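Local coordinates for protein single-stranded-DNA-specific exonuclease RecJ (Thermus thermophilus, PDB 2ZXR) that degrades single-stranded DNA, but not single-stranded RNA, from the 5' end towards the 3' end, using divalent metal ions as cofactor, at residues A62-E66 with A197-L202; A191-L195 with P207-A211; E314-L318 with I346-I351; L352-P358 with R370-I375. All coordinates share one frame; numbering follows the deposited sequence.

Contact 1. Residues A62-E66 with A197-L202; sequences AALLE and ALHERL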
loop_
_atom_site.group_PDB
_atom_site.type_symbol
_atom_site.label_atom_id
_atom_site.label_comp_id
_atom_site.label_asym_id
_atom_site.label_seq_id
_atom_site.Cartn_x
_atom_site.Cartn_y
_atom_site.Cartn_z
ATOM N N ALA A 62 9.029 26.226 19.998
ATOM C CA ALA A 62 7.852 26.565 20.792
ATOM C C ALA A 62 8.159 27.746 21.732
ATOM O O ALA A 62 7.304 28.609 21.957
ATOM C CB ALA A 62 7.403 25.352 21.614
ATOM N N ALA A 63 9.367 27.775 22.291
ATOM C CA ALA A 63 9.747 28.860 23.195
ATOM C C ALA A 63 9.745 30.197 22.449
ATOM O O ALA A 63 9.299 31.234 22.962
ATOM C CB ALA A 63 11.129 28.585 23.779
ATOM N N LEU A 64 10.236 30.150 21.218
ATOM C CA LEU A 64 10.317 31.309 20.359
ATOM C C LEU A 64 8.915 31.827 20.104
ATOM O O LEU A 64 8.652 33.034 20.176
ATOM C CB LEU A 64 10.990 30.881 19.069
ATOM C CG LEU A 64 11.785 31.864 18.222
ATOM C CD1 LEU A 64 12.511 32.870 19.120
ATOM C CD2 LEU A 64 12.781 31.045 17.365
ATOM N N LEU A 65 7.996 30.905 19.837
ATOM C CA LEU A 65 6.619 31.276 19.573
ATOM C C LEU A 65 5.945 31.850 20.824
ATOM O O LEU A 65 5.129 32.772 20.726
ATOM C CB LEU A 65 5.827 30.063 19.055
ATOM C CG LEU A 65 6.106 29.532 17.647
ATOM C CD1 LEU A 65 5.304 28.246 17.444
ATOM C CD2 LEU A 65 5.709 30.563 16.591
ATOM N N GLU A 66 6.254 31.298 21.993
ATOM C CA GLU A 66 5.665 31.831 23.224
ATOM C C GLU A 66 6.121 33.304 23.348
ATOM O O GLU A 66 5.331 34.195 23.680
ATOM C CB GLU A 66 6.136 31.031 24.446
ATOM C CG GLU A 66 5.580 31.568 25.763
ATOM C CD GLU A 66 6.048 30.799 27.013
ATOM O OE1 GLU A 66 5.666 31.229 28.116
ATOM O OE2 GLU A 66 6.783 29.781 26.917
ATOM N N ALA A 197 3.568 21.601 21.022
ATOM C CA ALA A 197 4.697 21.967 21.869
ATOM C C ALA A 197 4.407 23.323 22.526
ATOM O O ALA A 197 4.679 23.513 23.705
ATOM C CB ALA A 197 5.978 22.034 21.035
ATOM N N LEU A 198 3.853 24.261 21.763
ATOM C CA LEU A 198 3.513 25.575 22.301
ATOM C C LEU A 198 2.422 25.460 23.390
ATOM O O LEU A 198 2.483 26.138 24.415
ATOM C CB LEU A 198 3.030 26.507 21.178
ATOM C CG LEU A 198 2.527 27.894 21.622
ATOM C CD1 LEU A 198 3.656 28.676 22.307
ATOM C CD2 LEU A 198 1.997 28.666 20.425
ATOM N N HIS A 199 1.410 24.629 23.144
ATOM C CA HIS A 199 0.338 24.418 24.122
ATOM C C HIS A 199 0.913 23.873 25.420
ATOM O O HIS A 199 0.509 24.263 26.517
ATOM C CB HIS A 199 -0.703 23.435 23.579
ATOM C CG HIS A 199 -1.716 24.086 22.698
ATOM N ND1 HIS A 199 -3.059 23.790 22.765
ATOM C CD2 HIS A 199 -1.594 25.098 21.805
ATOM C CE1 HIS A 199 -3.725 24.601 21.962
ATOM N NE2 HIS A 199 -2.857 25.405 21.369
ATOM N N GLU A 200 1.853 22.950 25.290
ATOM C CA GLU A 200 2.491 22.384 26.459
ATOM C C GLU A 200 3.176 23.498 27.254
ATOM O O GLU A 200 3.017 23.565 28.473
ATOM C CB GLU A 200 3.509 21.333 26.036
ATOM C CG GLU A 200 2.843 20.111 25.449
ATOM C CD GLU A 200 2.577 19.057 26.495
ATOM O OE1 GLU A 200 1.618 18.246 26.328
ATOM O OE2 GLU A 200 3.346 19.036 27.486
ATOM N N ARG A 201 3.941 24.353 26.573
ATOM C CA ARG A 201 4.621 25.462 27.247
ATOM C C ARG A 201 3.635 26.389 27.936
ATOM O O ARG A 201 3.919 26.893 29.020
ATOM C CB ARG A 201 5.434 26.327 26.267
ATOM C CG ARG A 201 6.811 25.783 25.879
ATOM C CD ARG A 201 7.615 26.836 25.112
ATOM N NE ARG A 201 8.087 27.929 25.974
ATOM C CZ ARG A 201 9.167 27.856 26.752
ATOM N NH1 ARG A 201 9.897 26.745 26.784
ATOM N NH2 ARG A 201 9.528 28.900 27.500
ATOM N N LEU A 202 2.488 26.616 27.300
ATOM C CA LEU A 202 1.479 27.508 27.829
ATOM C C LEU A 202 0.572 26.849 28.843
ATOM O O LEU A 202 -0.349 27.485 29.333
ATOM C CB LEU A 202 0.625 28.072 26.689
ATOM C CG LEU A 202 1.358 28.967 25.674
ATOM C CD1 LEU A 202 0.418 29.396 24.538
ATOM C CD2 LEU A 202 1.887 30.192 26.412
HETATM O O HOH W 1 9.400 31.569 25.902
#
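Arg201 lies across one turn of helix 60-70 and ends at the carboxylate of Glu66; these two residues and Leu198 are the main side chains of the contact. Arg201 CD already lies against the backbone of Ala62 and Ala63; from there the bend at chi3 (72°) sets the guanidinium over Ala63, whose CB lies 3.6 Å from Arg201 CZ, above the centre of the flat group. The small alanine lets the guanidinium lie flat on it, close to the helix backbone. Glu66 reaches the edge of the same group with an extended chain, its CG anti to the backbone N. A single oxygen, OE2, takes both bonds: Arg201 NE approaches Glu66 OE2 to 2.5 Å, a distance so short that its exact value is doubtful, and Arg201 NH2 adds a weak, bent bond at 2.9 Å. Carboxylate and guanidinium planes stand 52° apart, so this salt bridge is not a coplanar, two-oxygen pair. A water accepts a weak bond from Arg201 NH2 and donates to Ala63 O.

Beneath the charged pair, Leu198 pushes CD1 towards helix 60-70, 3.7 Å from Ala62 O and 4.1 Å from Leu65 CB. Small residues allow the close approach beside it: Ala62 CB and Ala197 CB are 3.7 Å apart, and the axes come within 8.9 Å at a crossing angle of -62°. Leu202 CD2 closes the end against Glu66 CG. Helix 60-70 is thereby fixed against the last turn of helix 187-201, while Leu65 also packs on Leu131 and Leu133 of strand 131-134 in the parallel sheet, and Leu198 on Leu99.

Contact 2. Residues A191-L195 with P207-A211; sequences AFLLL and PLEYA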
loop_
_atom_site.group_PDB
_atom_site.type_symbol
_atom_site.label_atom_id
_atom_site.label_comp_id
_atom_site.label_asym_id
_atom_site.label_seq_id
_atom_site.Cartn_x
_atom_site.Cartn_y
_atom_site.Cartn_z
ATOM N N ALA A 191 3.736 20.811 11.779
ATOM C CA ALA A 191 3.038 22.048 12.167
ATOM C C ALA A 191 2.157 21.736 13.407
ATOM O O ALA A 191 2.056 22.525 14.354
ATOM C CB ALA A 191 2.147 22.525 11.043
ATOM N N PHE A 192 1.509 20.578 13.369
ATOM C CA PHE A 192 0.649 20.129 14.461
ATOM C C PHE A 192 1.501 19.902 15.726
ATOM O O PHE A 192 1.136 20.322 16.804
ATOM C CB PHE A 192 -0.038 18.826 14.023
ATOM C CG PHE A 192 -0.892 18.198 15.065
ATOM C CD1 PHE A 192 -2.164 18.667 15.309
ATOM C CD2 PHE A 192 -0.434 17.098 15.790
ATOM C CE1 PHE A 192 -2.979 18.057 16.253
ATOM C CE2 PHE A 192 -1.249 16.484 16.743
ATOM C CZ PHE A 192 -2.516 16.967 16.965
ATOM N N LEU A 193 2.640 19.236 15.587
ATOM C CA LEU A 193 3.506 18.979 16.735
ATOM C C LEU A 193 3.977 20.290 17.354
ATOM O O LEU A 193 4.013 20.421 18.580
ATOM C CB LEU A 193 4.706 18.125 16.318
ATOM C CG LEU A 193 4.304 16.676 16.013
ATOM C CD1 LEU A 193 5.418 15.948 15.264
ATOM C CD2 LEU A 193 3.946 15.978 17.327
ATOM N N LEU A 194 4.318 21.255 16.495
ATOM C CA LEU A 194 4.770 22.571 16.923
ATOM C C LEU A 194 3.673 23.289 17.698
ATOM O O LEU A 194 3.941 23.865 18.762
ATOM C CB LEU A 194 5.177 23.421 15.714
ATOM C CG LEU A 194 5.724 24.832 15.999
ATOM C CD1 LEU A 194 6.962 24.729 16.899
ATOM C CD2 LEU A 194 6.094 25.545 14.672
ATOM N N LEU A 195 2.444 23.290 17.178
ATOM C CA LEU A 195 1.360 23.943 17.905
ATOM C C LEU A 195 1.207 23.246 19.276
ATOM O O LEU A 195 0.964 23.890 20.300
ATOM C CB LEU A 195 0.035 23.844 17.125
ATOM C CG LEU A 195 -1.207 24.419 17.834
ATOM C CD1 LEU A 195 -0.997 25.897 18.110
ATOM C CD2 LEU A 195 -2.449 24.188 16.985
ATOM N N PRO A 207 -3.829 20.073 21.372
ATOM C CA PRO A 207 -4.727 20.683 20.380
ATOM C C PRO A 207 -5.329 19.636 19.441
ATOM O O PRO A 207 -5.135 19.715 18.229
ATOM C CB PRO A 207 -3.799 21.626 19.635
ATOM C CG PRO A 207 -2.554 20.795 19.539
ATOM C CD PRO A 207 -2.418 20.229 20.962
ATOM N N LEU A 208 -6.054 18.668 19.996
ATOM C CA LEU A 208 -6.636 17.594 19.209
ATOM C C LEU A 208 -7.651 18.013 18.137
ATOM O O LEU A 208 -7.819 17.297 17.149
ATOM C CB LEU A 208 -7.254 16.527 20.137
ATOM C CG LEU A 208 -6.271 15.904 21.145
ATOM C CD1 LEU A 208 -6.907 14.706 21.819
ATOM C CD2 LEU A 208 -5.011 15.457 20.427
ATOM N N GLU A 209 -8.319 19.152 18.310
ATOM C CA GLU A 209 -9.273 19.580 17.300
ATOM C C GLU A 209 -8.569 19.936 15.969
ATOM O O GLU A 209 -9.226 20.134 14.964
ATOM C CB GLU A 209 -10.145 20.752 17.815
ATOM C CG GLU A 209 -9.438 22.092 17.903
ATOM C CD GLU A 209 -10.286 23.204 18.523
ATOM O OE1 GLU A 209 -11.496 23.299 18.203
ATOM O OE2 GLU A 209 -9.726 24.014 19.323
ATOM N N TYR A 210 -7.232 19.957 15.955
ATOM C CA TYR A 210 -6.460 20.271 14.736
ATOM C C TYR A 210 -5.951 18.997 14.069
ATOM O O TYR A 210 -5.251 19.040 13.037
ATOM C CB TYR A 210 -5.256 21.153 15.091
ATOM C CG TYR A 210 -5.641 22.539 15.521
ATOM C CD1 TYR A 210 -5.769 23.548 14.585
ATOM C CD2 TYR A 210 -5.907 22.836 16.874
ATOM C CE1 TYR A 210 -6.149 24.833 14.955
ATOM C CE2 TYR A 210 -6.292 24.122 17.262
ATOM C CZ TYR A 210 -6.409 25.117 16.292
ATOM O OH TYR A 210 -6.797 26.395 16.617
ATOM N N ALA A 211 -6.295 17.851 14.650
ATOM C CA ALA A 211 -5.807 16.599 14.098
ATOM C C ALA A 211 -6.472 16.215 12.765
ATOM O O ALA A 211 -5.881 15.463 12.003
ATOM C CB ALA A 211 -5.961 15.486 15.116
#
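Leu195 and Tyr210 make a CH-pi contact: the leucine methyl CD2 sits 3.8 Å from the centroid of the tyrosine ring and only 12° off its normal. Leu195 CG is anti to the backbone N (chi1 176°), which directs this branch out from helix 187-201 to the ring, and the two side chains cross at about a right angle.

Apolar packing supplies the rest. The same Leu195 CD2 rests 3.9 Å from Pro207 CB, so one methyl fills the angle between the proline and the tyrosine face. One turn earlier on the helix, Phe192 inserts the CD1-CE1 side of its ring between Pro207 and Ala211, with Tyr210 CB in the ring plane at its edge. Phe192 CE1 lies 4.1 Å from Ala211 CB, where a small residue leaves room for the ring.

Backbone atoms also line this pocket, and Pro207 O is 3.4 Å from Phe192 CE1. That carbonyl accepts a hydrogen bond from Tyr210 N at 3.1 Å, which tightens the 3-10 turn that the phenylalanine meets. Trp228 and Leu232 of helix 227-239 add to the surroundings of Phe192. This is apolar packing of helix 187-201 against the 3-10 turn that leads into helix 211-220, within the DHH family domain, with the side chain of Phe192 about 13 Å from the bound magnesium ion.

Contact 3. Residues E314-L318 with I346-I351; sequences EEAML and IVASRI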
loop_
_atom_site.group_PDB
_atom_site.type_symbol
_atom_site.label_atom_id
_atom_site.label_comp_id
_atom_site.label_asym_id
_atom_site.label_seq_id
_atom_site.Cartn_x
_atom_site.Cartn_y
_atom_site.Cartn_z
ATOM N N GLU A 314 -5.822 17.146 -17.660
ATOM C CA GLU A 314 -5.068 15.920 -17.463
ATOM C C GLU A 314 -5.488 14.848 -18.466
ATOM O O GLU A 314 -4.650 14.179 -19.071
ATOM C CB GLU A 314 -5.300 15.406 -16.060
ATOM C CG GLU A 314 -4.688 14.067 -15.777
ATOM C CD GLU A 314 -5.097 13.521 -14.419
ATOM O OE1 GLU A 314 -5.146 14.316 -13.438
ATOM O OE2 GLU A 314 -5.358 12.291 -14.335
ATOM N N GLU A 315 -6.794 14.687 -18.632
ATOM C CA GLU A 315 -7.297 13.701 -19.557
ATOM C C GLU A 315 -6.892 14.066 -20.998
ATOM O O GLU A 315 -6.476 13.196 -21.744
ATOM C CB GLU A 315 -8.812 13.557 -19.426
ATOM C CG GLU A 315 -9.268 12.151 -19.786
ATOM C CD GLU A 315 -8.734 11.076 -18.803
ATOM O OE1 GLU A 315 -8.573 9.921 -19.241
ATOM O OE2 GLU A 315 -8.487 11.370 -17.603
ATOM N N ALA A 316 -6.982 15.335 -21.387
ATOM C CA ALA A 316 -6.557 15.709 -22.732
ATOM C C ALA A 316 -5.037 15.488 -22.917
ATOM O O ALA A 316 -4.603 15.045 -23.973
ATOM C CB ALA A 316 -6.919 17.181 -23.046
ATOM N N MET A 317 -4.225 15.770 -21.898
ATOM C CA MET A 317 -2.791 15.562 -22.054
ATOM C C MET A 317 -2.439 14.085 -22.193
ATOM O O MET A 317 -1.659 13.691 -23.075
ATOM C CB MET A 317 -2.008 16.152 -20.880
ATOM C CG MET A 317 -0.508 16.044 -21.070
ATOM S SD MET A 317 0.421 16.767 -19.716
ATOM C CE MET A 317 0.195 18.524 -20.084
ATOM N N LEU A 318 -3.006 13.271 -21.308
ATOM C CA LEU A 318 -2.770 11.833 -21.324
ATOM C C LEU A 318 -3.283 11.257 -22.660
ATOM O O LEU A 318 -2.627 10.430 -23.282
ATOM C CB LEU A 318 -3.479 11.190 -20.132
ATOM C CG LEU A 318 -3.317 9.718 -19.739
ATOM C CD1 LEU A 318 -4.303 8.914 -20.540
ATOM C CD2 LEU A 318 -1.892 9.213 -19.954
ATOM N N ILE A 346 0.782 14.288 -12.657
ATOM C CA ILE A 346 -0.139 13.148 -12.610
ATOM C C ILE A 346 -0.176 12.388 -13.957
ATOM O O ILE A 346 -0.273 11.170 -13.974
ATOM C CB ILE A 346 -1.582 13.576 -12.201
ATOM C CG1 ILE A 346 -1.591 13.991 -10.711
ATOM C CG2 ILE A 346 -2.569 12.372 -12.413
ATOM C CD1 ILE A 346 -2.924 14.516 -10.213
ATOM N N VAL A 347 -0.093 13.100 -15.079
ATOM C CA VAL A 347 -0.085 12.434 -16.380
ATOM C C VAL A 347 1.158 11.532 -16.458
ATOM O O VAL A 347 1.099 10.426 -16.963
ATOM C CB VAL A 347 -0.064 13.464 -17.531
ATOM C CG1 VAL A 347 0.072 12.754 -18.871
ATOM C CG2 VAL A 347 -1.332 14.278 -17.500
ATOM N N ALA A 348 2.283 11.998 -15.928
ATOM C CA ALA A 348 3.500 11.190 -15.937
ATOM C C ALA A 348 3.312 9.918 -15.092
ATOM O O ALA A 348 3.716 8.833 -15.509
ATOM C CB ALA A 348 4.672 12.000 -15.400
ATOM N N SER A 349 2.717 10.043 -13.900
ATOM C CA SER A 349 2.513 8.865 -13.051
ATOM C C SER A 349 1.561 7.898 -13.745
ATOM O O SER A 349 1.747 6.674 -13.716
ATOM C CB SER A 349 1.926 9.263 -11.692
ATOM O OG SER A 349 2.869 9.999 -10.928
ATOM N N ARG A 350 0.529 8.447 -14.373
ATOM C CA ARG A 350 -0.407 7.582 -15.065
ATOM C C ARG A 350 0.280 6.857 -16.223
ATOM O O ARG A 350 -0.019 5.699 -16.496
ATOM C CB ARG A 350 -1.622 8.387 -15.528
ATOM C CG ARG A 350 -2.518 8.803 -14.349
ATOM C CD ARG A 350 -3.753 9.549 -14.826
ATOM N NE ARG A 350 -4.688 8.665 -15.513
ATOM C CZ ARG A 350 -5.830 9.064 -16.065
ATOM N NH1 ARG A 350 -6.182 10.347 -16.020
ATOM N NH2 ARG A 350 -6.633 8.173 -16.635
ATOM N N ILE A 351 1.222 7.511 -16.892
ATOM C CA ILE A 351 1.922 6.835 -17.987
ATOM C C ILE A 351 2.844 5.770 -17.432
ATOM O O ILE A 351 2.937 4.665 -17.961
ATOM C CB ILE A 351 2.749 7.821 -18.841
ATOM C CG1 ILE A 351 1.788 8.744 -19.592
ATOM C CG2 ILE A 351 3.665 7.036 -19.811
ATOM C CD1 ILE A 351 2.447 9.833 -20.452
#
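Arg350 NH1 is shared by two carboxylates of helix 293-321. It donates to Glu314 OE2 at 2.7 Å and to Glu315 OE2 at 3.0 Å, the second bond being the straighter. The oxygens are used differently: Glu314 is met on its anti side and Glu315 on its syn side, with their carboxylate planes turned 76° and 46° from the guanidinium. Two anions around one arginine probably steady its positive charge and hold its rotation.

Below this network is an apolar layer. Val347 CG1 is anti to the backbone N and CG2 anti to the carbonyl carbon, which sends the two methyls to different neighbours, CG2 3.8 Å from Met317 SD and CG1 4.1 Å from Leu318 CB. A beta-branched residue suits the spot, since its two methyls serve different partners. Leu318 continues to Ile351, CD2 to CG1 at 3.7 Å, and also lies over one face of the guanidinium. At the other end, the CG2 methyl of Ile346 abuts the Glu314 carboxylate.

What positions the acid comes next: Glu314 OE1 forms a salt bridge with Arg310, leaving OE2 for Arg350. The helices cross at -49°, 9.7 Å apart. Ala348 and Ile351 turn helix 341-355 towards strand 359-363, and Ala348 also meets strand 366-370, so this helix is sandwiched between helix 293-321 and the mixed sheet.

Contact 4. Residues L352-P358 with R370-I375; sequences LEATLRP and RSLAPI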
loop_
_atom_site.group_PDB
_atom_site.type_symbol
_atom_site.label_atom_id
_atom_site.label_comp_id
_atom_site.label_asym_id
_atom_site.label_seq_id
_atom_site.Cartn_x
_atom_site.Cartn_y
_atom_site.Cartn_z
ATOM N N LEU A 352 3.550 6.111 -16.368
ATOM C CA LEU A 352 4.449 5.163 -15.752
ATOM C C LEU A 352 3.684 3.907 -15.325
ATOM O O LEU A 352 4.213 2.785 -15.389
ATOM C CB LEU A 352 5.106 5.797 -14.533
ATOM C CG LEU A 352 5.969 4.913 -13.634
ATOM C CD1 LEU A 352 7.076 5.753 -13.030
ATOM C CD2 LEU A 352 5.103 4.253 -12.544
ATOM N N GLU A 353 2.432 4.085 -14.914
ATOM C CA GLU A 353 1.662 2.941 -14.438
ATOM C C GLU A 353 1.162 2.026 -15.550
ATOM O O GLU A 353 1.019 0.827 -15.359
ATOM C CB GLU A 353 0.486 3.425 -13.589
ATOM C CG GLU A 353 0.033 2.408 -12.575
ATOM C CD GLU A 353 1.126 2.036 -11.571
ATOM O OE1 GLU A 353 1.347 0.808 -11.391
ATOM O OE2 GLU A 353 1.749 2.955 -10.967
ATOM N N ALA A 354 0.892 2.599 -16.710
ATOM C CA ALA A 354 0.395 1.833 -17.840
ATOM C C ALA A 354 1.567 1.159 -18.518
ATOM O O ALA A 354 1.427 0.170 -19.230
ATOM C CB ALA A 354 -0.276 2.788 -18.842
ATOM N N THR A 355 2.737 1.698 -18.236
ATOM C CA THR A 355 3.964 1.308 -18.898
ATOM C C THR A 355 5.083 0.639 -18.075
ATOM O O THR A 355 5.918 -0.107 -18.614
ATOM C CB THR A 355 4.468 2.615 -19.559
ATOM O OG1 THR A 355 4.418 2.495 -20.982
ATOM C CG2 THR A 355 5.813 2.998 -19.042
ATOM N N LEU A 356 5.116 0.911 -16.780
ATOM C CA LEU A 356 6.168 0.369 -15.926
ATOM C C LEU A 356 7.546 0.839 -16.420
ATOM O O LEU A 356 8.498 0.061 -16.487
ATOM C CB LEU A 356 6.099 -1.158 -15.910
ATOM C CG LEU A 356 5.683 -1.805 -14.579
ATOM C CD1 LEU A 356 4.638 -0.962 -13.837
ATOM C CD2 LEU A 356 5.174 -3.205 -14.864
ATOM N N ARG A 357 7.634 2.123 -16.772
ATOM C CA ARG A 357 8.877 2.729 -17.247
ATOM C C ARG A 357 9.022 4.140 -16.669
ATOM O O ARG A 357 8.035 4.804 -16.356
ATOM C CB ARG A 357 8.876 2.856 -18.770
ATOM C CG ARG A 357 8.836 1.569 -19.551
ATOM C CD ARG A 357 10.095 0.784 -19.357
ATOM N NE ARG A 357 10.060 -0.430 -20.158
ATOM C CZ ARG A 357 11.048 -1.314 -20.211
ATOM N NH1 ARG A 357 12.155 -1.108 -19.508
ATOM N NH2 ARG A 357 10.914 -2.406 -20.949
ATOM N N PRO A 358 10.265 4.615 -16.523
ATOM C CA PRO A 358 10.481 5.961 -15.992
ATOM C C PRO A 358 9.840 6.910 -17.018
ATOM O O PRO A 358 9.854 6.620 -18.227
ATOM C CB PRO A 358 12.004 6.083 -15.969
ATOM C CG PRO A 358 12.484 4.664 -15.882
ATOM C CD PRO A 358 11.540 3.924 -16.786
ATOM N N ARG A 370 8.799 10.931 -13.211
ATOM C CA ARG A 370 8.246 9.943 -12.305
ATOM C C ARG A 370 9.046 8.724 -12.690
ATOM O O ARG A 370 9.187 8.415 -13.875
ATOM C CB ARG A 370 6.738 9.684 -12.529
ATOM C CG ARG A 370 5.828 10.847 -12.073
ATOM C CD ARG A 370 5.948 11.135 -10.562
ATOM N NE ARG A 370 5.179 12.317 -10.147
ATOM C CZ ARG A 370 5.585 13.583 -10.287
ATOM N NH1 ARG A 370 6.775 13.879 -10.826
ATOM N NH2 ARG A 370 4.782 14.571 -9.907
ATOM N N SER A 371 9.596 8.040 -11.703
ATOM C CA SER A 371 10.381 6.862 -11.984
ATOM C C SER A 371 10.067 5.758 -10.984
ATOM O O SER A 371 9.264 5.939 -10.058
ATOM C CB SER A 371 11.877 7.199 -11.925
ATOM O OG SER A 371 12.665 6.128 -12.444
ATOM N N LEU A 372 10.719 4.614 -11.175
ATOM C CA LEU A 372 10.511 3.458 -10.310
ATOM C C LEU A 372 11.693 2.533 -10.448
ATOM O O LEU A 372 12.663 2.833 -11.135
ATOM C CB LEU A 372 9.292 2.654 -10.780
ATOM C CG LEU A 372 9.484 1.800 -12.053
ATOM C CD1 LEU A 372 8.234 0.933 -12.289
ATOM C CD2 LEU A 372 9.724 2.687 -13.296
ATOM N N ALA A 373 11.568 1.393 -9.783
ATOM C CA ALA A 373 12.519 0.293 -9.890
ATOM C C ALA A 373 13.946 0.613 -9.588
ATOM O O ALA A 373 14.231 1.203 -8.530
ATOM C CB ALA A 373 12.399 -0.290 -11.249
ATOM N N PRO A 374 14.885 0.217 -10.475
ATOM C CA PRO A 374 16.214 0.612 -10.029
ATOM C C PRO A 374 16.609 1.934 -10.664
ATOM O O PRO A 374 17.776 2.300 -10.659
ATOM C CB PRO A 374 17.079 -0.537 -10.511
ATOM C CG PRO A 374 16.479 -0.832 -11.856
ATOM C CD PRO A 374 14.987 -0.794 -11.553
ATOM N N ILE A 375 15.651 2.656 -11.233
ATOM C CA ILE A 375 16.035 3.916 -11.851
ATOM C C ILE A 375 15.617 5.120 -11.060
ATOM O O ILE A 375 14.427 5.395 -10.888
ATOM C CB ILE A 375 15.495 4.052 -13.262
ATOM C CG1 ILE A 375 15.958 2.860 -14.094
ATOM C CG2 ILE A 375 16.000 5.360 -13.881
ATOM C CD1 ILE A 375 15.416 2.882 -15.471
#
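Arg370 presents its carbonyl to two residues of the 352-358 segment. Arg370 O lies 3.5 Å from Leu352 CD1 and makes a CA-H...O contact with Pro358 CA, also at 3.5 Å, while the aliphatic start of its side chain, CB, touches the same leucine methyl at 4.0 Å. Leucine suits that place because one branch can cover both the carbonyl and the CB.

Ser371 follows, its OG 3.6 Å from Pro358 CB. The hydroxyl donates to Ile375 O at 2.5 Å, shorter than expected and so doubtful in its exact length, linking the residue just before the turn to its last residue, while OG also lies beside the proline ring.

Leu372 carries the largest share of the contact on this segment. Its CG lies between the backbone N and the carbonyl carbon (chi1 75°), and the two methyls divide the work: CD2 touches Leu352 CD1 and lies 3.7 Å from Arg357 C, against the peptide leading into Pro358, while CD1 faces Leu356. That leucine has positive phi (60°), where the chain leaves helix 341-355 and heads for the sheet.

A type II' turn from Leu372 to Ile375, closed by Ile375 N to Leu372 O, brings the chain back. Ile375 then presses CD1 on Pro358 CG at a tight 3.5 Å, the end of the isoleucine chain meeting the puckered corner of the proline ring.

The contact joins the C-terminal end of helix 341-355, and the link from it to strand 359-363, with the loop between strand 366-370 and helix 377-383; Ile375 also packs on Tyr417 and Ala418 of helix 407-419.

The four contacts form two pairs on separate parts of the chain. Contacts 1 and 2 share helix 187-201, their centres 12 Å apart, and meet where Leu65 CD1 touches Leu194 CG at 3.7 Å. Contacts 3 and 4 share helix 341-355, with centres 14 Å apart, and join through Arg370, whose CG lies 3.3 Å from Ser349 OG. Between contacts 2 and 3 the nearest atoms are about 22 Å apart. Both pairs approach metal-binding residues: the side chain of Phe192 in contact 2 is about 9 Å from that of Asp84, and those of Ile346 and Arg370 are each about 10 Å from that of Asp82. Contact 1 lies away from the metal site.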